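Local coordinates for prolyl oligopeptidase (Galerina marginata, PDB 5N4B), which cleaves a toxin precursor peptide after proline, releases the trimmed peptide and, in a separate step, macrocyclizes it in amanitin biosynthesis, at residues A[250-255]-A[272-277]; A[513-518]-A[723-728]; A[179-184]-A[189-194]. The protein carries 1 engineered substitution. All blocks are in the same frame, centred on the assembly; numbering follows the deposited sequence.

Interaction 1 (A[250-255]-A[272-277]); sequences IIVYQD and KYLYLY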
loop_
_atom_site.group_PDB
_atom_site.type_symbol
_atom_site.label_atom_id
_atom_site.label_comp_id
_atom_site.label_asym_id
_atom_site.label_seq_id
_atom_site.Cartn_x
_atom_site.Cartn_y
_atom_site.Cartn_z
ATOM N N ILE A 250 -20.692 21.015 4.841
ATOM C CA ILE A 250 -20.811 21.668 3.543
ATOM C C ILE A 250 -20.314 20.710 2.469
ATOM O O ILE A 250 -19.259 20.087 2.638
ATOM C CB ILE A 250 -19.970 22.959 3.549
ATOM C CG1 ILE A 250 -20.585 23.963 4.526
ATOM C CG2 ILE A 250 -19.869 23.550 2.149
ATOM C CD1 ILE A 250 -19.683 25.142 4.837
ATOM N N ILE A 251 -21.031 20.593 1.354
ATOM C CA ILE A 251 -20.549 19.874 0.184
ATOM C C ILE A 251 -19.724 20.863 -0.632
ATOM O O ILE A 251 -20.271 21.797 -1.236
ATOM C CB ILE A 251 -21.682 19.275 -0.667
ATOM C CG1 ILE A 251 -22.408 18.181 0.117
ATOM C CG2 ILE A 251 -21.091 18.649 -1.928
ATOM C CD1 ILE A 251 -23.621 17.586 -0.638
ATOM N N VAL A 252 -18.406 20.676 -0.626
ATOM C CA VAL A 252 -17.439 21.504 -1.344
ATOM C C VAL A 252 -17.434 21.162 -2.832
ATOM O O VAL A 252 -17.321 22.043 -3.699
ATOM C CB VAL A 252 -16.059 21.267 -0.689
ATOM C CG1 VAL A 252 -14.962 21.814 -1.472
ATOM C CG2 VAL A 252 -16.060 21.857 0.716
ATOM N N TYR A 253 -17.562 19.886 -3.171
ATOM C CA TYR A 253 -17.649 19.488 -4.565
ATOM C C TYR A 253 -18.292 18.110 -4.695
ATOM O O TYR A 253 -18.024 17.210 -3.907
ATOM C CB TYR A 253 -16.289 19.457 -5.299
ATOM C CG TYR A 253 -16.516 19.387 -6.799
ATOM C CD1 TYR A 253 -17.045 20.480 -7.467
ATOM C CD2 TYR A 253 -16.223 18.267 -7.524
ATOM C CE1 TYR A 253 -17.325 20.420 -8.828
ATOM C CE2 TYR A 253 -16.443 18.178 -8.902
ATOM C CZ TYR A 253 -17.011 19.272 -9.542
ATOM O OH TYR A 253 -17.302 19.260 -10.890
ATOM N N GLN A 254 -19.094 17.936 -5.744
ATOM C CA GLN A 254 -19.500 16.621 -6.231
ATOM C C GLN A 254 -19.854 16.757 -7.703
ATOM O O GLN A 254 -20.021 17.878 -8.204
ATOM C CB GLN A 254 -20.671 16.048 -5.428
ATOM C CG GLN A 254 -21.992 16.705 -5.647
ATOM C CD GLN A 254 -23.081 15.961 -4.879
ATOM O OE1 GLN A 254 -23.277 14.748 -5.047
ATOM N NE2 GLN A 254 -23.748 16.663 -4.036
ATOM N N ASP A 255 -19.942 15.622 -8.391
ATOM C CA ASP A 255 -20.220 15.641 -9.833
ATOM C C ASP A 255 -21.137 14.478 -10.168
ATOM O O ASP A 255 -20.686 13.363 -10.422
ATOM C CB ASP A 255 -18.943 15.621 -10.662
ATOM C CG ASP A 255 -19.205 15.768 -12.118
ATOM O OD1 ASP A 255 -20.391 15.695 -12.501
ATOM O OD2 ASP A 255 -18.209 15.899 -12.881
ATOM N N LYS A 272 -4.619 31.041 1.999
ATOM C CA LYS A 272 -5.152 31.708 0.825
ATOM C C LYS A 272 -5.890 30.784 -0.136
ATOM O O LYS A 272 -6.819 31.238 -0.811
ATOM C CB LYS A 272 -4.011 32.400 0.098
ATOM C CG LYS A 272 -4.423 33.167 -1.139
ATOM C CD LYS A 272 -3.200 33.759 -1.774
ATOM C CE LYS A 272 -3.504 34.757 -2.857
ATOM N NZ LYS A 272 -2.223 34.898 -3.544
ATOM N N TYR A 273 -5.474 29.525 -0.249
ATOM C CA TYR A 273 -5.968 28.650 -1.299
ATOM C C TYR A 273 -6.501 27.348 -0.738
ATOM O O TYR A 273 -5.988 26.801 0.248
ATOM C CB TYR A 273 -4.858 28.327 -2.302
ATOM C CG TYR A 273 -4.390 29.477 -3.120
ATOM C CD1 TYR A 273 -5.254 30.142 -3.966
ATOM C CD2 TYR A 273 -3.061 29.846 -3.090
ATOM C CE1 TYR A 273 -4.811 31.162 -4.764
ATOM C CE2 TYR A 273 -2.591 30.903 -3.868
ATOM C CZ TYR A 273 -3.496 31.562 -4.698
ATOM O OH TYR A 273 -3.014 32.584 -5.494
ATOM N N LEU A 274 -7.543 26.884 -1.392
ATOM C CA LEU A 274 -8.068 25.532 -1.288
ATOM C C LEU A 274 -7.897 24.874 -2.649
ATOM O O LEU A 274 -8.336 25.409 -3.675
ATOM C CB LEU A 274 -9.549 25.581 -0.912
ATOM C CG LEU A 274 -10.338 24.274 -0.955
ATOM C CD1 LEU A 274 -9.819 23.328 0.046
ATOM C CD2 LEU A 274 -11.820 24.589 -0.708
ATOM N N TYR A 275 -7.345 23.682 -2.657
ATOM C CA TYR A 275 -7.124 22.939 -3.872
ATOM C C TYR A 275 -8.018 21.721 -3.931
ATOM O O TYR A 275 -8.203 21.020 -2.918
ATOM C CB TYR A 275 -5.682 22.488 -3.911
ATOM C CG TYR A 275 -4.644 23.575 -3.755
ATOM C CD1 TYR A 275 -4.342 24.468 -4.796
ATOM C CD2 TYR A 275 -3.930 23.737 -2.573
ATOM C CE1 TYR A 275 -3.386 25.437 -4.653
ATOM C CE2 TYR A 275 -2.947 24.723 -2.458
ATOM C CZ TYR A 275 -2.697 25.559 -3.511
ATOM O OH TYR A 275 -1.717 26.507 -3.347
ATOM N N LEU A 276 -8.565 21.450 -5.129
ATOM C CA LEU A 276 -9.374 20.264 -5.380
ATOM C C LEU A 276 -8.740 19.437 -6.466
ATOM O O LEU A 276 -8.456 19.945 -7.558
ATOM C CB LEU A 276 -10.771 20.663 -5.829
ATOM C CG LEU A 276 -11.747 19.513 -6.166
ATOM C CD1 LEU A 276 -12.229 18.805 -4.945
ATOM C CD2 LEU A 276 -12.935 20.046 -6.992
ATOM N N TYR A 277 -8.526 18.173 -6.159
ATOM C CA TYR A 277 -8.055 17.194 -7.113
ATOM C C TYR A 277 -9.227 16.289 -7.490
ATOM O O TYR A 277 -10.089 15.972 -6.654
ATOM C CB TYR A 277 -6.986 16.296 -6.511
ATOM C CG TYR A 277 -5.800 17.007 -5.877
ATOM C CD1 TYR A 277 -4.917 17.741 -6.607
ATOM C CD2 TYR A 277 -5.549 16.856 -4.543
ATOM C CE1 TYR A 277 -3.853 18.364 -6.006
ATOM C CE2 TYR A 277 -4.472 17.476 -3.941
ATOM C CZ TYR A 277 -3.617 18.212 -4.687
ATOM O OH TYR A 277 -2.495 18.789 -4.085
#

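Interaction 2 (A[513-518]-A[723-728]); sequences LTFLQT and LGLELK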
loop_
_atom_site.group_PDB
_atom_site.type_symbol
_atom_site.label_atom_id
_atom_site.label_comp_id
_atom_site.label_asym_id
_atom_site.label_seq_id
_atom_site.Cartn_x
_atom_site.Cartn_y
_atom_site.Cartn_z
ATOM N N LEU A 513 13.902 -11.953 6.748
ATOM C CA LEU A 513 15.305 -12.200 7.083
ATOM C C LEU A 513 15.469 -13.461 7.918
ATOM O O LEU A 513 16.423 -14.209 7.746
ATOM C CB LEU A 513 15.928 -10.991 7.802
ATOM C CG LEU A 513 15.959 -9.706 6.965
ATOM C CD1 LEU A 513 16.657 -8.625 7.755
ATOM C CD2 LEU A 513 16.610 -9.877 5.592
ATOM N N THR A 514 14.552 -13.709 8.835
ATOM C CA THR A 514 14.616 -14.929 9.633
ATOM C C THR A 514 14.507 -16.159 8.738
ATOM O O THR A 514 15.258 -17.121 8.911
ATOM C CB THR A 514 13.498 -14.887 10.663
ATOM O OG1 THR A 514 13.734 -13.811 11.567
ATOM C CG2 THR A 514 13.458 -16.156 11.475
ATOM N N PHE A 515 13.598 -16.148 7.774
ATOM C CA PHE A 515 13.512 -17.257 6.840
ATOM C C PHE A 515 14.819 -17.445 6.081
ATOM O O PHE A 515 15.313 -18.569 5.930
ATOM C CB PHE A 515 12.374 -17.016 5.866
ATOM C CG PHE A 515 12.078 -18.152 4.923
ATOM C CD1 PHE A 515 12.753 -18.245 3.725
ATOM C CD2 PHE A 515 11.153 -19.120 5.257
ATOM C CE1 PHE A 515 12.488 -19.263 2.853
ATOM C CE2 PHE A 515 10.879 -20.137 4.381
ATOM C CZ PHE A 515 11.547 -20.223 3.191
ATOM N N LEU A 516 15.410 -16.354 5.616
ATOM C CA LEU A 516 16.643 -16.454 4.846
ATOM C C LEU A 516 17.743 -17.090 5.672
ATOM O O LEU A 516 18.501 -17.941 5.181
ATOM C CB LEU A 516 17.100 -15.071 4.352
ATOM C CG LEU A 516 16.104 -14.271 3.488
ATOM C CD1 LEU A 516 16.778 -13.079 2.904
ATOM C CD2 LEU A 516 15.471 -15.089 2.410
ATOM N N GLN A 517 17.889 -16.655 6.905
ATOM C CA GLN A 517 18.902 -17.222 7.787
ATOM C C GLN A 517 18.596 -18.665 8.150
ATOM O O GLN A 517 19.498 -19.504 8.142
ATOM C CB GLN A 517 19.036 -16.348 9.029
ATOM C CG GLN A 517 20.154 -16.788 9.960
ATOM C CD GLN A 517 20.462 -15.818 11.077
ATOM O OE1 GLN A 517 19.976 -14.721 11.134
ATOM N NE2 GLN A 517 21.264 -16.285 12.016
ATOM N N THR A 518 17.352 -18.993 8.406
ATOM C CA THR A 518 16.989 -20.333 8.840
ATOM C C THR A 518 17.278 -21.359 7.765
ATOM O O THR A 518 17.724 -22.470 8.052
ATOM C CB THR A 518 15.500 -20.341 9.202
ATOM O OG1 THR A 518 15.281 -19.499 10.366
ATOM C CG2 THR A 518 14.991 -21.726 9.526
ATOM N N LEU A 723 9.477 -26.793 -1.247
ATOM C CA LEU A 723 10.819 -26.766 -1.849
ATOM C C LEU A 723 11.760 -27.771 -1.219
ATOM O O LEU A 723 12.927 -27.846 -1.634
ATOM C CB LEU A 723 11.398 -25.343 -1.714
ATOM C CG LEU A 723 10.540 -24.201 -2.318
ATOM C CD1 LEU A 723 11.287 -22.880 -2.239
ATOM C CD2 LEU A 723 10.043 -24.508 -3.748
ATOM N N GLY A 724 11.290 -28.572 -0.277
ATOM C CA GLY A 724 12.098 -29.610 0.343
ATOM C C GLY A 724 13.132 -29.087 1.313
ATOM O O GLY A 724 14.137 -29.766 1.557
ATOM N N LEU A 725 12.914 -27.913 1.901
ATOM C CA LEU A 725 13.867 -27.351 2.839
ATOM C C LEU A 725 13.628 -27.873 4.236
ATOM O O LEU A 725 12.483 -27.972 4.693
ATOM C CB LEU A 725 13.759 -25.837 2.857
ATOM C CG LEU A 725 13.793 -25.132 1.504
ATOM C CD1 LEU A 725 13.605 -23.653 1.662
ATOM C CD2 LEU A 725 15.093 -25.452 0.764
ATOM N N GLU A 726 14.730 -28.081 4.948
ATOM C CA GLU A 726 14.705 -28.664 6.268
ATOM C C GLU A 726 15.351 -27.687 7.228
ATOM O O GLU A 726 16.269 -26.922 6.861
ATOM C CB GLU A 726 15.455 -30.009 6.317
ATOM C CG GLU A 726 14.929 -31.054 5.341
ATOM C CD GLU A 726 13.580 -31.624 5.731
ATOM O OE1 GLU A 726 12.983 -31.150 6.720
ATOM O OE2 GLU A 726 13.106 -32.557 5.040
ATOM N N LEU A 727 14.825 -27.713 8.450
ATOM C CA LEU A 727 15.443 -26.999 9.555
ATOM C C LEU A 727 16.759 -27.675 9.907
ATOM O O LEU A 727 16.838 -28.906 9.978
ATOM C CB LEU A 727 14.481 -26.959 10.744
ATOM C CG LEU A 727 13.207 -26.131 10.502
ATOM C CD1 LEU A 727 12.207 -26.297 11.628
ATOM C CD2 LEU A 727 13.591 -24.672 10.348
ATOM N N LYS A 728 17.793 -26.859 10.096
ATOM C CA LYS A 728 19.181 -27.328 10.165
ATOM C C LYS A 728 19.856 -26.838 11.432
ATOM O O LYS A 728 20.010 -27.610 12.387
ATOM C CB LYS A 728 19.979 -26.849 8.911
HETATM O O HOH W 1 17.758 -24.081 10.481
#

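Interaction 3 (A[179-184]-A[189-194]); sequences SPLSQA and GVDGRL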
loop_
_atom_site.group_PDB
_atom_site.type_symbol
_atom_site.label_atom_id
_atom_site.label_comp_id
_atom_site.label_asym_id
_atom_site.label_seq_id
_atom_site.Cartn_x
_atom_site.Cartn_y
_atom_site.Cartn_z
ATOM N N SER A 179 -7.288 15.845 25.911
ATOM C CA SER A 179 -8.164 14.785 26.416
ATOM C C SER A 179 -7.659 13.443 25.903
ATOM O O SER A 179 -8.066 12.998 24.816
ATOM C CB SER A 179 -9.608 15.030 25.993
ATOM O OG SER A 179 -10.480 14.031 26.484
ATOM N N PRO A 180 -6.791 12.771 26.644
ATOM C CA PRO A 180 -6.259 11.493 26.166
ATOM C C PRO A 180 -7.329 10.403 26.103
ATOM O O PRO A 180 -8.387 10.466 26.747
ATOM C CB PRO A 180 -5.163 11.138 27.175
ATOM C CG PRO A 180 -5.227 12.101 28.230
ATOM C CD PRO A 180 -6.170 13.214 27.901
ATOM N N LEU A 181 -7.077 9.419 25.239
ATOM C CA LEU A 181 -7.850 8.184 25.193
ATOM C C LEU A 181 -6.869 7.086 25.561
ATOM O O LEU A 181 -5.987 6.739 24.777
ATOM C CB LEU A 181 -8.441 7.903 23.808
ATOM C CG LEU A 181 -9.322 6.654 23.796
ATOM C CD1 LEU A 181 -10.620 6.962 24.514
ATOM C CD2 LEU A 181 -9.587 6.207 22.346
ATOM N N SER A 182 -7.040 6.507 26.738
ATOM C CA SER A 182 -6.146 5.477 27.246
ATOM C C SER A 182 -6.962 4.513 28.080
ATOM O O SER A 182 -8.119 4.762 28.387
ATOM C CB SER A 182 -5.070 6.100 28.095
ATOM O OG SER A 182 -5.693 6.628 29.290
ATOM N N GLN A 183 -6.344 3.386 28.445
ATOM C CA GLN A 183 -7.027 2.461 29.339
ATOM C C GLN A 183 -7.430 3.159 30.634
ATOM O O GLN A 183 -8.544 2.936 31.152
ATOM C CB GLN A 183 -6.106 1.294 29.695
ATOM C CG GLN A 183 -5.751 0.409 28.557
ATOM C CD GLN A 183 -6.893 -0.504 28.215
ATOM O OE1 GLN A 183 -7.974 -0.414 28.801
ATOM N NE2 GLN A 183 -6.661 -1.403 27.274
ATOM N N ALA A 184 -6.556 4.036 31.143
ATOM C CA ALA A 184 -6.869 4.754 32.376
ATOM C C ALA A 184 -8.031 5.706 32.178
ATOM O O ALA A 184 -8.971 5.747 32.982
ATOM C CB ALA A 184 -5.646 5.504 32.898
ATOM N N GLY A 189 -13.536 7.678 33.402
ATOM C CA GLY A 189 -14.518 8.657 32.991
ATOM C C GLY A 189 -15.041 8.377 31.606
ATOM O O GLY A 189 -14.861 7.292 31.050
ATOM N N VAL A 190 -15.691 9.387 31.046
ATOM C CA VAL A 190 -16.283 9.253 29.720
ATOM C C VAL A 190 -15.168 9.356 28.692
ATOM O O VAL A 190 -14.027 9.683 29.022
ATOM C CB VAL A 190 -17.366 10.318 29.476
ATOM C CG1 VAL A 190 -18.504 10.148 30.485
ATOM C CG2 VAL A 190 -16.766 11.737 29.543
ATOM N N ASP A 191 -15.505 9.055 27.442
ATOM C CA ASP A 191 -14.498 9.013 26.384
ATOM C C ASP A 191 -13.666 10.301 26.315
ATOM O O ASP A 191 -12.428 10.250 26.296
ATOM C CB ASP A 191 -15.184 8.658 25.069
ATOM C CG ASP A 191 -14.257 8.768 23.857
ATOM O OD1 ASP A 191 -13.551 9.796 23.713
ATOM O OD2 ASP A 191 -14.216 7.791 23.086
ATOM N N GLY A 192 -14.318 11.464 26.308
ATOM C CA GLY A 192 -13.643 12.736 26.188
ATOM C C GLY A 192 -13.809 13.374 24.829
ATOM O O GLY A 192 -13.666 14.598 24.715
ATOM N N ARG A 193 -14.219 12.616 23.820
ATOM C CA ARG A 193 -14.327 13.213 22.510
ATOM C C ARG A 193 -15.528 14.156 22.436
ATOM O O ARG A 193 -16.450 14.111 23.248
ATOM C CB ARG A 193 -14.497 12.134 21.446
ATOM C CG ARG A 193 -15.795 11.333 21.561
ATOM C CD ARG A 193 -15.979 10.442 20.336
ATOM N NE ARG A 193 -17.158 9.558 20.393
ATOM C CZ ARG A 193 -18.373 9.863 19.958
ATOM N NH1 ARG A 193 -18.668 11.064 19.446
ATOM N NH2 ARG A 193 -19.328 8.931 20.024
ATOM N N LEU A 194 -15.530 15.009 21.426
ATOM C CA LEU A 194 -16.711 15.788 21.071
ATOM C C LEU A 194 -17.805 14.904 20.488
ATOM O O LEU A 194 -17.565 13.772 20.100
ATOM C CB LEU A 194 -16.305 16.799 19.999
ATOM C CG LEU A 194 -15.202 17.765 20.317
ATOM C CD1 LEU A 194 -15.034 18.744 19.147
ATOM C CD2 LEU A 194 -15.501 18.532 21.573
#

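Interaction 1 (A[250-255]-A[272-277])
Val252 and Leu274 make the first contact along 250-255, Val252 CG1 lying 4.3 Å from Leu274 CD2. A classic beta bulge explains why the next residue also points across. Val252 has a helix-like psi of -39°, and it and Tyr253 both pair with Met237 on the neighbouring strand. The usual alternation is therefore interrupted, and these two consecutive side chains both point toward 272-277.

Tyr253 then carries the larger part of the contact. Its CG stands anti to the backbone N (chi1 -165°), which places the ring so that one face meets Leu276. Leu276 CD2 lies over one ring face, 4.1 Å from the Tyr253 ring centroid and 29° off its normal, a CH-pi contact. The methyl is displaced toward the CB end: Leu276 CD2 is 3.6 Å from Tyr253 CG. The other methyl, Leu276 CD1, sits beside the root of the side chain, 4.1 Å from Tyr253 CB, and the two side chains cross at about a right angle.

The CA atoms of Tyr253 and Leu276 are 8.4 Å apart, so the strands meet through side chains, as blades of a beta-propeller do. Strand 250-254 is the last of its four-stranded sheet, and 273-279 is the second strand of the following one. Trp304 touches both Val252 and Leu276, while Trp289, on strand 287-292, and Tyr263, on strand 262-267, meet the Tyr253 ring edge-to-face.

Interaction 2 (A[513-518]-A[723-728])
Thr518 and Leu727 mark the closest backbone approach, their CA atoms 6.9 Å apart, where helix 510-519 of the alpha/beta-hydrolase domain meets the C-terminal tail. The tail leaves helix 705-722 through a Schellman motif, in which Gly724 has a positive phi of 74°; beyond it the chain is extended and passes the end of the other helix.

The side chains touch at two places. Leu727 CD2 and Thr518 CG2 are 3.4 Å apart, tighter than ordinary van der Waals contact. Thr518 presents this methyl because CG2 is anti to its backbone N. That leaves OG1 beside the N (chi1 -66°), from where it donates to Thr514 O at 2.8 Å, arriving 42° above the carbonyl plane. Two donors of Thr518, N and OG1, share Thr514 O, and the OG1 bond holds chi1, keeping CG2 turned to Leu727. Farther back along the tail, Leu725 CD1 reaches Phe515 CZ at 4.3 Å.

Helix 68-80 borders the same junction: Lys75 touches Thr518, and Asp68 and Lys71 touch Leu727. The polar link between the two backbones is a single water, which donates to Thr518 O at 2.9 Å and accepts from Lys728 N at 2.8 Å.

Interaction 3 (A[179-184]-A[189-194])
Ser179 sets its hydroxyl directly against the backbone of Gly192: OG lies 3.4 Å from Gly192 CA, an approach possible because glycine has no CB there. The CA atoms of these two residues are only 5.9 Å apart, and the positive phi of Gly192, 106°, itself calls for glycine. The serine reaches this position because OG is anti to its own backbone N.

The second point of contact is an apolar branch laid beside a carboxylate. Leu181 CD1 is 4.0 Å from Asp191 OD2 and 4.1 Å from Asp191 CG, and the two side chains cross at an oblique angle. Asp191 OD1 accepts from Arg193 N at 2.9 Å and forms a salt bridge with Arg175 NH1. The amide meets OD1 on its anti side, tilted 33° out of the carboxylate plane. Arg175 NE also donates to Ser179 O, so this one guanidinium joins both segments.

Helix 183-188 begins within 179-184 after the N-cap Ser182 and carries the chain round to 189-194. The whole forms a short helical excursion linking strands 170-176 and 198-201 of one propeller blade, and the bond from Arg193 N to Asp191 OD1 defines an Asx turn on the return path.

How the interactions relate
Interactions 1 and 3 belong to the beta-propeller and interaction 2 to the hydrolase domain. Interaction 3 decorates a connection within the blade that contains 170-176 and 198-201, whereas interaction 1 joins the two blades that follow in sequence; their centres are 33 Å apart and their nearest atoms about 16 Å. Interaction 2 lies across the centre of the chain from interaction 1, 53 Å between centres, and its nearest atoms are about 29 Å from those of interaction 3. No pair touches. All three lie away from the charge-relay residues Asp662, His699 and Ala578, the last an engineered replacement of the catalytic serine, so none forms part of the active site.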